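Local structure of cell wall surface anchor family protein (Streptococcus agalactiae serogroup V, 3TW0) at residues 243-255 with 265-277. The protein is the adhesive pilin at the tip of group B streptococcal pili and probably attaches the bacterium to host cells through a magnesium-binding von Willebrand factor type A domain. The protein carries 2 engineered substitutions. Sequence-based numbering, arbitrary orientation.
Sequences GGTTQAAYRVPQN and YAINSGYIYLYWR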
# COMPACT_ATOMS: atom_id res chain seq x y z
N GLY A 243 14.15 -21.04 -0.83
CA GLY A 243 15.39 -21.17 -1.61
C GLY A 243 15.36 -22.29 -2.64
O GLY A 243 16.39 -22.61 -3.25
N GLY A 244 14.18 -22.86 -2.86
CA GLY A 244 14.05 -24.07 -3.68
C GLY A 244 13.10 -24.01 -4.86
O GLY A 244 12.68 -22.93 -5.32
N THR A 245 12.75 -25.19 -5.35
CA THR A 245 12.03 -25.34 -6.60
C THR A 245 10.72 -26.09 -6.36
O THR A 245 9.82 -26.11 -7.22
CB THR A 245 12.92 -26.12 -7.62
OG1 THR A 245 12.11 -26.85 -8.54
CG2 THR A 245 13.84 -27.12 -6.90
N THR A 246 10.61 -26.71 -5.19
CA THR A 246 9.57 -27.68 -4.94
C THR A 246 8.52 -27.08 -4.02
O THR A 246 8.85 -26.26 -3.14
CB THR A 246 10.16 -29.04 -4.41
OG1 THR A 246 9.61 -29.33 -3.12
CG2 THR A 246 11.69 -29.00 -4.29
N GLN A 247 7.26 -27.44 -4.24
CA GLN A 247 6.12 -26.82 -3.53
C GLN A 247 6.15 -27.20 -2.05
O GLN A 247 6.35 -28.36 -1.74
CB GLN A 247 4.79 -27.23 -4.17
CG GLN A 247 3.57 -26.96 -3.29
CD GLN A 247 2.23 -27.03 -4.01
OE1 GLN A 247 2.07 -27.76 -4.99
NE2 GLN A 247 1.27 -26.28 -3.51
N ALA A 248 5.97 -26.22 -1.16
CA ALA A 248 5.85 -26.51 0.27
C ALA A 248 4.53 -27.14 0.63
O ALA A 248 3.54 -27.02 -0.09
CB ALA A 248 6.10 -25.26 1.12
N ALA A 249 4.52 -27.83 1.77
CA ALA A 249 3.33 -28.46 2.28
C ALA A 249 3.23 -28.30 3.80
O ALA A 249 4.22 -28.04 4.49
CB ALA A 249 3.30 -29.93 1.88
N TYR A 250 2.03 -28.43 4.33
CA TYR A 250 1.78 -28.35 5.76
C TYR A 250 1.45 -29.76 6.22
O TYR A 250 0.39 -30.30 5.86
CB TYR A 250 0.58 -27.43 5.99
CG TYR A 250 0.14 -27.22 7.42
CD1 TYR A 250 0.63 -26.16 8.16
CD2 TYR A 250 -0.80 -28.04 8.00
CE1 TYR A 250 0.23 -25.94 9.45
CE2 TYR A 250 -1.23 -27.84 9.31
CZ TYR A 250 -0.70 -26.79 10.03
OH TYR A 250 -1.10 -26.57 11.33
N ARG A 251 2.35 -30.37 6.98
CA ARG A 251 2.07 -31.67 7.57
C ARG A 251 0.99 -31.50 8.62
O ARG A 251 1.12 -30.69 9.52
CB ARG A 251 3.34 -32.25 8.20
CG ARG A 251 3.23 -33.72 8.59
CD ARG A 251 4.59 -34.22 9.04
NE ARG A 251 4.52 -35.58 9.54
CZ ARG A 251 5.52 -36.45 9.46
NH1 ARG A 251 6.67 -36.11 8.87
NH2 ARG A 251 5.37 -37.67 9.95
N VAL A 252 -0.11 -32.25 8.52
CA VAL A 252 -1.11 -32.17 9.59
C VAL A 252 -0.87 -33.21 10.69
O VAL A 252 -0.73 -34.40 10.40
CB VAL A 252 -2.59 -32.07 9.08
CG1 VAL A 252 -2.72 -32.43 7.59
CG2 VAL A 252 -3.56 -32.85 9.96
N PRO A 253 -0.77 -32.75 11.96
CA PRO A 253 -0.50 -33.66 13.08
C PRO A 253 -1.62 -34.70 13.32
O PRO A 253 -2.79 -34.43 12.99
CB PRO A 253 -0.38 -32.70 14.28
CG PRO A 253 0.06 -31.39 13.66
CD PRO A 253 -0.72 -31.34 12.38
N GLN A 254 -1.24 -35.86 13.87
CA GLN A 254 -2.17 -36.94 14.23
C GLN A 254 -3.39 -36.45 15.01
O GLN A 254 -4.52 -36.61 14.55
CB GLN A 254 -1.44 -37.99 15.08
CG GLN A 254 -0.33 -38.74 14.35
CD GLN A 254 0.79 -39.19 15.29
OE1 GLN A 254 1.52 -40.14 15.00
NE2 GLN A 254 0.93 -38.50 16.43
N ASN A 255 -3.15 -35.85 16.17
CA ASN A 255 -4.20 -35.22 16.98
C ASN A 255 -5.09 -34.26 16.18
O ASN A 255 -6.29 -34.17 16.43
CB ASN A 255 -3.59 -34.49 18.19
CG ASN A 255 -2.43 -33.57 17.79
OD1 ASN A 255 -2.55 -32.34 17.84
ND2 ASN A 255 -1.30 -34.17 17.40
N TYR A 265 -10.23 -29.05 4.48
CA TYR A 265 -8.96 -28.88 3.81
C TYR A 265 -8.64 -30.04 2.88
O TYR A 265 -9.01 -31.18 3.17
CB TYR A 265 -7.85 -28.73 4.83
CG TYR A 265 -7.86 -27.43 5.58
CD1 TYR A 265 -8.40 -27.34 6.86
CD2 TYR A 265 -7.32 -26.28 5.02
CE1 TYR A 265 -8.38 -26.12 7.57
CE2 TYR A 265 -7.30 -25.08 5.70
CZ TYR A 265 -7.82 -25.00 6.96
OH TYR A 265 -7.78 -23.79 7.61
N ALA A 266 -7.97 -29.73 1.78
CA ALA A 266 -7.45 -30.76 0.90
C ALA A 266 -6.24 -31.37 1.58
O ALA A 266 -5.22 -30.69 1.76
CB ALA A 266 -7.06 -30.18 -0.44
N ILE A 267 -6.36 -32.63 2.00
CA ILE A 267 -5.27 -33.32 2.68
C ILE A 267 -4.92 -34.57 1.90
O ILE A 267 -5.76 -35.45 1.74
CB ILE A 267 -5.63 -33.73 4.12
CG1 ILE A 267 -6.31 -32.59 4.88
CG2 ILE A 267 -4.39 -34.21 4.87
CD1 ILE A 267 -6.99 -33.03 6.15
N ASN A 268 -3.69 -34.63 1.41
CA ASN A 268 -3.23 -35.78 0.65
C ASN A 268 -2.17 -36.52 1.46
O ASN A 268 -0.98 -36.20 1.38
CB ASN A 268 -2.68 -35.36 -0.71
CG ASN A 268 -2.15 -36.55 -1.53
OD1 ASN A 268 -1.99 -37.67 -1.03
ND2 ASN A 268 -1.87 -36.30 -2.80
N SER A 269 -2.64 -37.48 2.25
CA SER A 269 -1.81 -38.38 3.07
C SER A 269 -0.49 -37.85 3.67
O SER A 269 0.57 -38.05 3.08
CB SER A 269 -1.51 -39.67 2.31
OG SER A 269 -0.94 -39.44 1.03
N GLY A 270 -0.53 -37.15 4.80
CA GLY A 270 -1.63 -36.30 5.22
C GLY A 270 -1.03 -34.88 5.19
O GLY A 270 -0.75 -34.29 6.23
N TYR A 271 -0.78 -34.37 3.98
CA TYR A 271 -0.22 -33.03 3.75
C TYR A 271 -1.21 -32.11 3.02
O TYR A 271 -1.85 -32.52 2.03
CB TYR A 271 1.03 -33.11 2.87
CG TYR A 271 2.24 -33.71 3.52
CD1 TYR A 271 2.51 -35.07 3.37
CD2 TYR A 271 3.12 -32.94 4.27
CE1 TYR A 271 3.62 -35.66 3.95
CE2 TYR A 271 4.25 -33.50 4.86
CZ TYR A 271 4.48 -34.88 4.69
OH TYR A 271 5.56 -35.49 5.26
N ILE A 272 -1.30 -30.86 3.49
CA ILE A 272 -1.99 -29.79 2.76
C ILE A 272 -0.94 -29.02 1.95
O ILE A 272 -0.08 -28.32 2.53
CB ILE A 272 -2.71 -28.83 3.71
CG1 ILE A 272 -3.70 -29.59 4.61
CG2 ILE A 272 -3.42 -27.74 2.92
CD1 ILE A 272 -4.29 -28.72 5.68
N TYR A 273 -0.98 -29.18 0.63
CA TYR A 273 -0.05 -28.47 -0.24
C TYR A 273 -0.49 -27.01 -0.29
O TYR A 273 -1.69 -26.72 -0.39
CB TYR A 273 0.01 -29.13 -1.62
CG TYR A 273 0.80 -30.41 -1.53
CD1 TYR A 273 0.18 -31.62 -1.12
CD2 TYR A 273 2.18 -30.41 -1.76
CE1 TYR A 273 0.93 -32.81 -0.99
CE2 TYR A 273 2.93 -31.59 -1.64
CZ TYR A 273 2.30 -32.78 -1.25
OH TYR A 273 3.06 -33.93 -1.13
N LEU A 274 0.50 -26.11 -0.19
CA LEU A 274 0.29 -24.69 0.06
C LEU A 274 0.34 -23.82 -1.20
O LEU A 274 1.20 -24.01 -2.07
CB LEU A 274 1.31 -24.19 1.09
CG LEU A 274 1.24 -24.93 2.45
CD1 LEU A 274 2.34 -24.47 3.33
CD2 LEU A 274 -0.13 -24.78 3.15
N TYR A 275 -0.63 -22.90 -1.29
CA TYR A 275 -0.74 -21.92 -2.35
C TYR A 275 -0.84 -20.55 -1.70
O TYR A 275 -1.35 -20.40 -0.57
CB TYR A 275 -2.02 -22.16 -3.20
CG TYR A 275 -2.05 -23.50 -3.91
CD1 TYR A 275 -2.23 -24.68 -3.19
CD2 TYR A 275 -1.90 -23.59 -5.29
CE1 TYR A 275 -2.23 -25.90 -3.81
CE2 TYR A 275 -1.92 -24.83 -5.93
CZ TYR A 275 -2.08 -25.97 -5.18
OH TYR A 275 -2.10 -27.20 -5.76
N TRP A 276 -0.37 -19.54 -2.42
CA TRP A 276 -0.59 -18.17 -2.02
C TRP A 276 -2.11 -17.97 -2.05
O TRP A 276 -2.79 -18.55 -2.90
CB TRP A 276 0.06 -17.25 -3.05
CG TRP A 276 1.55 -17.44 -3.16
CD1 TRP A 276 2.24 -17.90 -4.24
CD2 TRP A 276 2.52 -17.18 -2.15
NE1 TRP A 276 3.58 -17.93 -3.97
CE2 TRP A 276 3.78 -17.49 -2.69
CE3 TRP A 276 2.44 -16.70 -0.83
CZ2 TRP A 276 4.96 -17.34 -1.96
CZ3 TRP A 276 3.61 -16.55 -0.11
CH2 TRP A 276 4.85 -16.86 -0.68
N ARG A 277 -2.64 -17.19 -1.12
CA ARG A 277 -4.07 -16.86 -1.18
C ARG A 277 -4.30 -16.04 -2.46
O ARG A 277 -3.37 -15.33 -2.91
CB ARG A 277 -4.48 -16.09 0.07
CG ARG A 277 -4.35 -16.88 1.35
CD ARG A 277 -4.92 -16.11 2.54
NE ARG A 277 -6.36 -16.01 2.43
CZ ARG A 277 -7.19 -15.52 3.35
NH1 ARG A 277 -6.77 -15.08 4.51
NH2 ARG A 277 -8.48 -15.51 3.09
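Tyr250 and Ile272 form the hydrogen-bonded pair at the middle of a short antiparallel pairing of strands 249-251 and 271-273: Tyr250 N reaches Ile272 O at 2.8 Å and Ile272 N returns to Tyr250 O at 3.0 Å. Leu274 N to Ala248 O and Val252 N to Gly270 O extend the pairing at both ends. On the face of Ala249, Arg251, Tyr271 and Tyr273, the small CB of Ala249 sits over the Tyr273 ring, 4.1 Å from its centroid, a CH-pi contact that a methyl suits because it can come down close. Beside it Tyr271 leans obliquely against Arg251, whose long methylene chain, extended from CG to NE, can pass the ring while its guanidinium stays at the exposed end; Arg251 CB lies 3.7 Å from Tyr271 CE2. Tyr250 and Ile272 share the other face; next to them Leu274 CD2 packs on Tyr250 CB, and branched Val252 and Ile267 cross at about a right angle, Val252 CG1 meeting Ile267 CG2 at 3.7 Å. Met260 of helix 257-263, in the connection between the strands, touches Tyr250 and Val252. Gln247, its CG anti to the backbone N (chi1 164°) and its chain extended, carries NE2 over a face of the Tyr275 ring and supplies an N-H to Leu274 O at 2.7 Å, approaching from above the carbonyl plane. Main-chain bonds thus set the register of this strand pair, far from the magnesium site, in an antiparallel sheet where 271-276 also pairs with 70-78, while a side-chain amide adds a polar tie next to the backbone bond of Ala248 and Leu274.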